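Local atomic coordinates of lysin (PDB entry 6IST), a protein that probably degrades the peptidoglycan of its enterococcal host as a phage endolysin with a calcium-binding, cysteine peptidase-like CHAP domain. Residues C29-T33 and P45-A49; G60-T66 and W133-P139; H90-T95 and V105-W111. All coordinates share one frame; numbering follows the deposited sequence.

Interaction 1: C29-T33 and P45-A49; sequences CMDLT and PYGNA. With CA (calcium ion), chain E.
The flat groups in this contact are the peptide units of Tyr46, Gly47 and Asn48, whose carbonyl oxygens are turned to Met30 in the first turn of helix 29-41. This is the start of the helix that carries the cysteine in papain-like CHAP domains, packed against the loop after strand 43-44. Tyr46 O is 3.6 Å and Asn48 O 3.7 Å from Met30 CE, and Gly47 O comes to 3.5 Å from Met30 CG. The puckered Pro45 ring is touched separately, its CB lying 3.6 Å from Met30 CE, while Val34 and Met37, from the same helix, also touch that ring. Met30 gets there because CG stands opposite its own backbone N (chi1 -160°) and the chain then bends at chi2 (42°), turning the thioether along the loop and bringing SD to 4.1 Å from Ala49 CA. No hydrogen bond crosses between the segments, so the contact rests on van der Waals packing, most of it made by this one side chain. Tyr46 O has a separate partner, the amide of Gln55. Gly47 has a positive phi, which suits glycine. Farther into the helix, the Thr33 methyl approaches the Pro45 ring, while Thr33 OG1 bonds to Thr91. Asp31 takes no part in the contact with 45-49; it binds the calcium ion through OD2 at 2.5 Å, with Asp20, Asp22, Trp24 O and Gly26 O completing the protein ligands in a spacing like that of an EF-hand loop. Its OD1 accepts from Ala21 N, which helps fix the carboxylate. At the start of the helix, Cys29, the likely nucleophile judging by the family, has its SG 4.1 Å from Ala49 CB.

Interaction 2: G60-T66 and W133-P139; sequences GFQRIRT and WGVIRPP
An antiparallel strand pair at one edge of the six-stranded sheet of the CHAP domain joins residues 60-66 to 133-139, strand 62-65 being outermost. Gln62 and Arg137 form a hydrogen-bonded pair, with Arg137 N to Gln62 O at 2.7 Å; Ile64 and Val135 form the next, while Arg63 with Ile136 and Arg65 with Gly134 are non-hydrogen-bonded pairs. Trp133 and Gly134 both face Ile79 on the neighbouring strand, a classic beta bulge. Gly134 CA passes 3.2 Å from Ile64 O, a CA-H...O contact.

At the bulge end Arg65 folds over Trp133. Its guanidinium lies flat on the indole, planes 16° apart, with CZ 4.4 Å from the five-membered ring centroid in a cation-pi contact, while CG rests over the six-membered ring. Bends at chi2 and chi3 fold the group back over the ring, and NE and NH2 also make weak bonds to the backbone O of Trp133. That oxygen also accepts the straighter bond from Thr66 N (3.0 Å). Arg63 reaches the indole edge through CG, its guanidinium held by Gln55 O and Leu52 O.

On the face of Gln62 and Ile64, Ile64 CD1 lies over the Arg137 guanidinium, 3.5 Å from NH1, and Asp76 forms a salt bridge with the same group. A water links Arg137 NH1 to Gln62 OE1.

Beyond the strands, Phe61 packs one ring face on the prolines, and Phe41 and Trp43 meet it edge-to-face. Pro139 CD sits 3.7 Å from the ring centroid, and Ile136 CG2 touches the ring edge at Phe61 CD2 (3.6 Å).

Interaction 3: H90-T95 and V105-W111; sequences HTGIAT and VSVDQNW
His90 NE2 donates a 2.8 Å bond to Asp108 OD2, nearly straight at 161°, across the hairpin of strands 90-94 and 103-108 in the CHAP sheet. The carboxylate oxygen lies in the imidazole plane, but the imidazole meets it from above the carboxylate plane. With Cys29 nearby, the pair is consistent with a Cys-His-Asp triad, as expected of a CHAP domain in the papain-like superfamily. Two further donors hold the carboxylate: His127 NE2 reaches the same OD2, and Ser106 OG bonds to Asp108 OD1 on its syn side. The imidazole swings over to the aspartate because its CG stands opposite the backbone N (chi1 -179°).

Backbone bonds then tie the strands. Ile93 and Val107 are a hydrogen-bonded antiparallel pair, Ile93 N to Val107 O and Val107 N to Ile93 O both 2.9 Å. Thr95 N continues the pairing to Val105 O at 3.1 Å. Toward His90 the strands part, and a water bridges Thr91 O and Gln109 N in place of a direct bond. Gly92 CA lies 3.5 Å from Asp108 OD1, on the same side of the carboxylate plane as the imidazole.

Packing closes around this polar centre. Trp111 brings CE3 over one face of the imidazole, 3.5 Å from His90 NE2, with the ring planes oblique at 42°, while Gln109 O lies at the imidazole edge. Trp80 meets the imidazole too, and His127 pairs edge-to-face with Trp111. The Gln109 amide turns away to Val19 N and Gln28 O, beside Asp31 of the calcium site. At the far end of the hairpin, Thr95 CG2 touches Val107 CG2 at 3.8 Å.

From the N terminus, the chain passes the calcium loop and enters helix 29-41; interaction 1 then closes a short loop, bringing residues 45-49 back to the start of that helix. Interaction 2 opens next, at residues 60-66, and closes only when 133-139 pairs beside them. Interaction 3, a local hairpin closure, falls wholly within that span. Interactions 2 and 3 share one antiparallel sheet, strand 77-80 lying between their strand pairs, and do not touch. Interactions 1 and 3 do touch: Cys29 CB packs on His90 ND1, and the Thr33 and Thr91 hydroxyls probably bond, joining helix to sheet at the likely active site.

Interaction 1: C29-T33 and P45-A49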
loop_
_atom_site.group_PDB
_atom_site.type_symbol
_atom_site.label_atom_id
_atom_site.label_comp_id
_atom_site.label_asym_id
_atom_site.label_seq_id
_atom_site.Cartn_x
_atom_site.Cartn_y
_atom_site.Cartn_z
ATOM N N CYS C 29 -22.380 -0.732 -15.309
ATOM C CA CYS C 29 -22.810 -0.683 -13.890
ATOM C C CYS C 29 -21.674 -0.797 -12.893
ATOM O O CYS C 29 -21.567 0.015 -11.917
ATOM C CB CYS C 29 -23.902 -1.636 -13.622
ATOM S SG CYS C 29 -23.413 -3.394 -13.549
ATOM N N MET C 30 -20.763 -1.734 -13.154
ATOM C CA MET C 30 -19.639 -1.903 -12.226
ATOM C C MET C 30 -18.709 -0.681 -12.168
ATOM O O MET C 30 -18.069 -0.427 -11.132
ATOM C CB MET C 30 -18.905 -3.224 -12.589
ATOM C CG MET C 30 -18.012 -3.903 -11.546
ATOM S SD MET C 30 -18.512 -4.029 -9.821
ATOM C CE MET C 30 -17.283 -5.244 -9.191
ATOM N N ASP C 31 -18.571 0.067 -13.281
ATOM C CA ASP C 31 -17.812 1.274 -13.306
ATOM C C ASP C 31 -18.185 2.246 -12.193
ATOM O O ASP C 31 -17.317 2.867 -11.654
ATOM C CB ASP C 31 -17.894 1.992 -14.643
ATOM C CG ASP C 31 -17.132 1.264 -15.737
ATOM O OD1 ASP C 31 -15.894 1.130 -15.639
ATOM O OD2 ASP C 31 -17.774 0.842 -16.708
ATOM N N LEU C 32 -19.482 2.403 -11.907
ATOM C CA LEU C 32 -19.878 3.322 -10.865
ATOM C C LEU C 32 -19.434 2.846 -9.498
ATOM O O LEU C 32 -18.833 3.600 -8.715
ATOM C CB LEU C 32 -21.414 3.447 -10.825
ATOM C CG LEU C 32 -21.942 4.375 -9.726
ATOM C CD1 LEU C 32 -21.282 5.715 -9.917
ATOM C CD2 LEU C 32 -23.439 4.514 -9.869
ATOM N N THR C 33 -19.703 1.570 -9.216
ATOM C CA THR C 33 -19.365 0.991 -7.921
ATOM C C THR C 33 -17.873 1.052 -7.751
ATOM O O THR C 33 -17.373 1.372 -6.682
ATOM C CB THR C 33 -19.904 -0.470 -7.844
ATOM O OG1 THR C 33 -21.352 -0.394 -7.647
ATOM C CG2 THR C 33 -19.295 -1.273 -6.690
ATOM N N PRO C 45 -12.920 -3.043 -6.415
ATOM C CA PRO C 45 -13.547 -4.333 -6.560
ATOM C C PRO C 45 -13.138 -4.935 -7.869
ATOM O O PRO C 45 -12.947 -4.246 -8.826
ATOM C CB PRO C 45 -15.075 -4.004 -6.572
ATOM C CG PRO C 45 -15.163 -2.661 -5.911
ATOM C CD PRO C 45 -13.910 -1.938 -6.312
ATOM N N TYR C 46 -13.121 -6.241 -7.883
ATOM C CA TYR C 46 -12.654 -7.004 -9.015
ATOM C C TYR C 46 -13.821 -7.589 -9.804
ATOM O O TYR C 46 -14.878 -7.882 -9.281
ATOM C CB TYR C 46 -11.762 -8.106 -8.460
ATOM C CG TYR C 46 -11.317 -9.021 -9.506
ATOM C CD1 TYR C 46 -10.238 -8.672 -10.338
ATOM C CD2 TYR C 46 -11.961 -10.240 -9.705
ATOM C CE1 TYR C 46 -9.809 -9.541 -11.337
ATOM C CE2 TYR C 46 -11.547 -11.095 -10.724
ATOM C CZ TYR C 46 -10.469 -10.741 -11.509
ATOM O OH TYR C 46 -10.053 -11.593 -12.489
ATOM N N GLY C 47 -13.671 -7.702 -11.110
ATOM C CA GLY C 47 -14.599 -8.482 -11.904
ATOM C C GLY C 47 -15.855 -7.767 -12.333
ATOM O O GLY C 47 -15.940 -6.561 -12.344
ATOM N N ASN C 48 -16.808 -8.540 -12.786
ATOM C CA ASN C 48 -18.145 -8.038 -13.127
ATOM C C ASN C 48 -18.912 -7.894 -11.836
ATOM O O ASN C 48 -18.444 -8.322 -10.801
ATOM C CB ASN C 48 -18.854 -9.042 -14.008
ATOM C CG ASN C 48 -18.277 -9.075 -15.387
ATOM O OD1 ASN C 48 -17.816 -8.077 -15.854
ATOM N ND2 ASN C 48 -18.354 -10.229 -16.066
ATOM N N ALA C 49 -20.105 -7.328 -11.918
ATOM C CA ALA C 49 -20.935 -7.163 -10.759
ATOM C C ALA C 49 -21.174 -8.404 -9.955
ATOM O O ALA C 49 -21.210 -8.376 -8.744
ATOM C CB ALA C 49 -22.260 -6.531 -11.206
HETATM CA CA CA E . -16.174 0.911 -18.613
#

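Interaction 2: G60-T66 and W133-P139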
loop_
_atom_site.group_PDB
_atom_site.type_symbol
_atom_site.label_atom_id
_atom_site.label_comp_id
_atom_site.label_asym_id
_atom_site.label_seq_id
_atom_site.Cartn_x
_atom_site.Cartn_y
_atom_site.Cartn_z
ATOM N N GLY C 60 -13.279 -4.122 7.659
ATOM C CA GLY C 60 -14.384 -3.266 8.030
ATOM C C GLY C 60 -15.656 -3.479 7.184
ATOM O O GLY C 60 -16.771 -3.142 7.639
ATOM N N PHE C 61 -15.522 -4.022 5.966
ATOM C CA PHE C 61 -16.668 -4.260 5.084
ATOM C C PHE C 61 -17.490 -5.481 5.501
ATOM O O PHE C 61 -16.970 -6.471 5.981
ATOM C CB PHE C 61 -16.202 -4.447 3.616
ATOM C CG PHE C 61 -15.853 -3.167 2.923
ATOM C CD1 PHE C 61 -14.709 -2.451 3.280
ATOM C CD2 PHE C 61 -16.649 -2.677 1.901
ATOM C CE1 PHE C 61 -14.353 -1.276 2.626
ATOM C CE2 PHE C 61 -16.340 -1.494 1.282
ATOM C CZ PHE C 61 -15.198 -0.784 1.635
ATOM N N GLN C 62 -18.794 -5.391 5.342
ATOM C CA GLN C 62 -19.706 -6.476 5.604
ATOM C C GLN C 62 -20.499 -6.770 4.346
ATOM O O GLN C 62 -20.766 -5.896 3.539
ATOM C CB GLN C 62 -20.718 -6.114 6.669
ATOM C CG GLN C 62 -20.162 -5.861 8.074
ATOM C CD GLN C 62 -21.189 -5.159 8.929
ATOM O OE1 GLN C 62 -22.402 -5.331 8.739
ATOM N NE2 GLN C 62 -20.720 -4.343 9.858
ATOM N N ARG C 63 -20.869 -8.002 4.210
ATOM C CA ARG C 63 -21.728 -8.442 3.101
ATOM C C ARG C 63 -22.893 -9.205 3.652
ATOM O O ARG C 63 -22.726 -10.052 4.519
ATOM C CB ARG C 63 -20.876 -9.304 2.181
ATOM C CG ARG C 63 -21.600 -9.928 1.037
ATOM C CD ARG C 63 -20.676 -10.250 -0.108
ATOM N NE ARG C 63 -19.594 -11.061 0.379
ATOM C CZ ARG C 63 -18.397 -11.188 -0.192
ATOM N NH1 ARG C 63 -18.053 -10.507 -1.250
ATOM N NH2 ARG C 63 -17.490 -11.911 0.429
ATOM N N ILE C 64 -24.099 -8.894 3.176
ATOM C CA ILE C 64 -25.329 -9.421 3.705
ATOM C C ILE C 64 -26.247 -9.829 2.564
ATOM O O ILE C 64 -26.584 -9.009 1.702
ATOM C CB ILE C 64 -26.091 -8.326 4.556
ATOM C CG1 ILE C 64 -25.157 -7.673 5.561
ATOM C CG2 ILE C 64 -27.314 -8.929 5.234
ATOM C CD1 ILE C 64 -25.622 -6.357 6.181
ATOM N N ARG C 65 -26.670 -11.079 2.565
ATOM C CA ARG C 65 -27.744 -11.548 1.698
ATOM C C ARG C 65 -29.035 -10.898 2.170
ATOM O O ARG C 65 -29.333 -10.949 3.346
ATOM C CB ARG C 65 -27.932 -13.042 1.846
ATOM C CG ARG C 65 -27.238 -13.867 0.815
ATOM C CD ARG C 65 -28.218 -14.523 -0.140
ATOM N NE ARG C 65 -29.208 -13.592 -0.620
ATOM C CZ ARG C 65 -30.193 -13.899 -1.460
ATOM N NH1 ARG C 65 -30.315 -15.146 -1.931
ATOM N NH2 ARG C 65 -31.056 -12.942 -1.848
ATOM N N THR C 66 -29.775 -10.240 1.301
ATOM C CA THR C 66 -30.938 -9.536 1.760
ATOM C C THR C 66 -32.190 -10.230 1.265
ATOM O O THR C 66 -32.337 -10.438 0.071
ATOM C CB THR C 66 -30.941 -8.062 1.341
ATOM O OG1 THR C 66 -30.795 -7.956 -0.069
ATOM C CG2 THR C 66 -29.807 -7.276 2.043
ATOM N N TRP C 133 -29.583 -9.870 -4.775
ATOM C CA TRP C 133 -28.916 -10.857 -3.932
ATOM C C TRP C 133 -28.685 -10.284 -2.567
ATOM O O TRP C 133 -28.962 -10.904 -1.548
ATOM C CB TRP C 133 -27.571 -11.216 -4.580
ATOM C CG TRP C 133 -26.845 -12.214 -3.804
ATOM C CD1 TRP C 133 -26.904 -13.502 -3.965
ATOM C CD2 TRP C 133 -25.893 -11.971 -2.745
ATOM N NE1 TRP C 133 -26.066 -14.137 -3.076
ATOM C CE2 TRP C 133 -25.480 -13.202 -2.275
ATOM C CE3 TRP C 133 -25.399 -10.824 -2.137
ATOM C CZ2 TRP C 133 -24.518 -13.335 -1.245
ATOM C CZ3 TRP C 133 -24.513 -10.938 -1.094
ATOM C CH2 TRP C 133 -24.072 -12.199 -0.665
ATOM N N GLY C 134 -28.191 -9.063 -2.527
ATOM C CA GLY C 134 -27.799 -8.452 -1.229
ATOM C C GLY C 134 -26.995 -7.173 -1.343
ATOM O O GLY C 134 -27.045 -6.462 -2.369
ATOM N N VAL C 135 -26.206 -6.865 -0.300
ATOM C CA VAL C 135 -25.507 -5.662 -0.190
ATOM C C VAL C 135 -24.097 -5.871 0.284
ATOM O O VAL C 135 -23.838 -6.907 0.924
ATOM C CB VAL C 135 -26.179 -4.667 0.742
ATOM C CG1 VAL C 135 -27.514 -4.256 0.152
ATOM C CG2 VAL C 135 -26.244 -5.105 2.198
ATOM N N ILE C 136 -23.213 -4.972 -0.120
ATOM C CA ILE C 136 -21.908 -4.765 0.587
ATOM C C ILE C 136 -22.077 -3.489 1.321
ATOM O O ILE C 136 -22.479 -2.475 0.734
ATOM C CB ILE C 136 -20.729 -4.798 -0.373
ATOM C CG1 ILE C 136 -20.536 -6.215 -0.808
ATOM C CG2 ILE C 136 -19.451 -4.308 0.311
ATOM C CD1 ILE C 136 -19.616 -6.454 -1.997
ATOM N N ARG C 137 -21.871 -3.558 2.629
ATOM C CA ARG C 137 -21.973 -2.393 3.503
ATOM C C ARG C 137 -20.570 -1.899 3.856
ATOM O O ARG C 137 -19.835 -2.584 4.584
ATOM C CB ARG C 137 -22.776 -2.775 4.725
ATOM C CG ARG C 137 -22.885 -1.662 5.724
ATOM C CD ARG C 137 -24.121 -1.889 6.565
ATOM N NE ARG C 137 -25.298 -2.052 5.695
ATOM C CZ ARG C 137 -26.436 -2.679 6.038
ATOM N NH1 ARG C 137 -26.582 -3.183 7.263
ATOM N NH2 ARG C 137 -27.434 -2.783 5.178
ATOM N N PRO C 138 -20.157 -0.759 3.288
ATOM C CA PRO C 138 -18.827 -0.170 3.628
ATOM C C PRO C 138 -18.900 0.343 5.071
ATOM O O PRO C 138 -20.020 0.610 5.596
ATOM C CB PRO C 138 -18.674 1.029 2.699
ATOM C CG PRO C 138 -19.631 0.772 1.600
ATOM C CD PRO C 138 -20.805 0.021 2.229
ATOM N N PRO C 139 -17.761 0.487 5.682
ATOM C CA PRO C 139 -17.667 1.022 7.060
ATOM C C PRO C 139 -17.722 2.558 7.069
ATOM O O PRO C 139 -16.761 3.223 6.763
ATOM C CB PRO C 139 -16.330 0.516 7.518
ATOM C CG PRO C 139 -15.501 0.387 6.314
ATOM C CD PRO C 139 -16.423 0.181 5.146
HETATM O O HOH W 1 -19.324 -2.291 7.310
HETATM O O HOH W 2 -24.854 -3.302 9.381
#

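Interaction 3: H90-T95 and V105-W111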
loop_
_atom_site.group_PDB
_atom_site.type_symbol
_atom_site.label_atom_id
_atom_site.label_comp_id
_atom_site.label_asym_id
_atom_site.label_seq_id
_atom_site.Cartn_x
_atom_site.Cartn_y
_atom_site.Cartn_z
ATOM N N HIS C 90 -25.692 -7.013 -11.595
ATOM C CA HIS C 90 -25.852 -5.571 -11.721
ATOM C C HIS C 90 -25.478 -5.001 -10.382
ATOM O O HIS C 90 -25.538 -5.694 -9.394
ATOM C CB HIS C 90 -27.316 -5.279 -12.072
ATOM C CG HIS C 90 -27.598 -3.829 -12.239
ATOM N ND1 HIS C 90 -26.999 -3.036 -13.182
ATOM C CD2 HIS C 90 -28.394 -3.028 -11.516
ATOM C CE1 HIS C 90 -27.411 -1.789 -13.037
ATOM N NE2 HIS C 90 -28.267 -1.768 -12.019
ATOM N N THR C 91 -25.170 -3.701 -10.342
ATOM C CA THR C 91 -24.797 -3.045 -9.106
ATOM C C THR C 91 -25.122 -1.593 -9.227
ATOM O O THR C 91 -25.468 -1.134 -10.273
ATOM C CB THR C 91 -23.309 -3.273 -8.799
ATOM O OG1 THR C 91 -22.991 -2.750 -7.508
ATOM C CG2 THR C 91 -22.367 -2.629 -9.880
ATOM N N GLY C 92 -25.138 -0.937 -8.074
ATOM C CA GLY C 92 -25.330 0.521 -8.027
ATOM C C GLY C 92 -25.272 0.867 -6.527
ATOM O O GLY C 92 -24.951 0.029 -5.680
ATOM N N ILE C 93 -25.489 2.139 -6.172
ATOM C CA ILE C 93 -25.322 2.547 -4.802
ATOM C C ILE C 93 -26.663 2.986 -4.217
ATOM O O ILE C 93 -27.243 3.943 -4.770
ATOM C CB ILE C 93 -24.354 3.734 -4.662
ATOM C CG1 ILE C 93 -22.950 3.454 -5.300
ATOM C CG2 ILE C 93 -24.171 4.111 -3.186
ATOM C CD1 ILE C 93 -22.208 2.253 -4.757
ATOM N N ALA C 94 -27.000 2.479 -3.048
ATOM C CA ALA C 94 -28.318 2.817 -2.340
ATOM C C ALA C 94 -28.138 4.234 -1.813
ATOM O O ALA C 94 -27.129 4.550 -1.192
ATOM C CB ALA C 94 -28.600 1.883 -1.218
ATOM N N THR C 95 -29.089 5.099 -2.117
ATOM C CA THR C 95 -28.964 6.521 -1.717
ATOM C C THR C 95 -29.867 6.853 -0.554
ATOM O O THR C 95 -29.768 7.991 0.025
ATOM C CB THR C 95 -29.274 7.450 -2.870
ATOM O OG1 THR C 95 -30.461 7.042 -3.566
ATOM C CG2 THR C 95 -28.095 7.402 -3.830
ATOM N N VAL C 105 -34.257 2.975 -3.432
ATOM C CA VAL C 105 -33.655 3.831 -4.402
ATOM C C VAL C 105 -32.138 3.669 -4.466
ATOM O O VAL C 105 -31.483 3.750 -3.478
ATOM C CB VAL C 105 -34.021 5.291 -4.111
ATOM C CG1 VAL C 105 -33.337 6.228 -5.046
ATOM C CG2 VAL C 105 -35.536 5.480 -4.202
ATOM N N SER C 106 -31.601 3.445 -5.653
ATOM C CA SER C 106 -30.188 3.427 -5.889
ATOM C C SER C 106 -29.815 4.255 -7.167
ATOM O O SER C 106 -30.660 4.477 -8.053
ATOM C CB SER C 106 -29.634 1.967 -5.892
ATOM O OG SER C 106 -30.108 1.251 -7.030
ATOM N N VAL C 107 -28.565 4.733 -7.256
ATOM C CA VAL C 107 -28.042 5.380 -8.446
ATOM C C VAL C 107 -27.197 4.338 -9.128
ATOM O O VAL C 107 -26.345 3.705 -8.462
ATOM C CB VAL C 107 -27.202 6.571 -8.080
ATOM C CG1 VAL C 107 -26.375 7.034 -9.228
ATOM C CG2 VAL C 107 -28.119 7.643 -7.595
ATOM N N ASP C 108 -27.556 4.046 -10.348
ATOM C CA ASP C 108 -26.971 2.933 -11.095
ATOM C C ASP C 108 -26.635 3.452 -12.484
ATOM O O ASP C 108 -27.347 4.305 -13.034
ATOM C CB ASP C 108 -27.924 1.769 -11.386
ATOM C CG ASP C 108 -28.748 1.213 -10.203
ATOM O OD1 ASP C 108 -28.545 1.497 -9.010
ATOM O OD2 ASP C 108 -29.528 0.267 -10.531
ATOM N N GLN C 109 -25.558 2.916 -13.088
ATOM C CA GLN C 109 -25.319 3.060 -14.533
ATOM C C GLN C 109 -25.782 1.893 -15.261
ATOM O O GLN C 109 -25.782 0.780 -14.721
ATOM C CB GLN C 109 -23.831 3.274 -14.832
ATOM C CG GLN C 109 -23.350 4.581 -14.298
ATOM C CD GLN C 109 -21.910 4.927 -14.572
ATOM O OE1 GLN C 109 -21.573 6.104 -14.501
ATOM N NE2 GLN C 109 -21.040 3.941 -14.799
ATOM N N ASN C 110 -26.192 2.136 -16.504
ATOM C CA ASN C 110 -26.569 1.068 -17.414
ATOM C C ASN C 110 -27.792 0.302 -17.036
ATOM O O ASN C 110 -27.939 -0.912 -17.352
ATOM C CB ASN C 110 -25.395 0.124 -17.690
ATOM C CG ASN C 110 -25.437 -0.423 -19.114
ATOM O OD1 ASN C 110 -25.953 0.208 -20.007
ATOM N ND2 ASN C 110 -24.935 -1.603 -19.297
ATOM N N TRP C 111 -28.724 1.001 -16.398
ATOM C CA TRP C 111 -30.019 0.438 -16.032
ATOM C C TRP C 111 -31.038 0.973 -17.012
ATOM O O TRP C 111 -31.716 0.176 -17.677
ATOM C CB TRP C 111 -30.432 0.747 -14.581
ATOM C CG TRP C 111 -31.803 0.229 -14.225
ATOM C CD1 TRP C 111 -32.993 0.925 -14.290
ATOM C CD2 TRP C 111 -32.135 -1.090 -13.873
ATOM N NE1 TRP C 111 -34.013 0.123 -13.951
ATOM C CE2 TRP C 111 -33.523 -1.119 -13.634
ATOM C CE3 TRP C 111 -31.379 -2.236 -13.601
ATOM C CZ2 TRP C 111 -34.185 -2.257 -13.229
ATOM C CZ3 TRP C 111 -32.021 -3.355 -13.208
ATOM C CH2 TRP C 111 -33.435 -3.372 -13.005
HETATM O O HOH W 3 -24.050 1.200 -11.322
#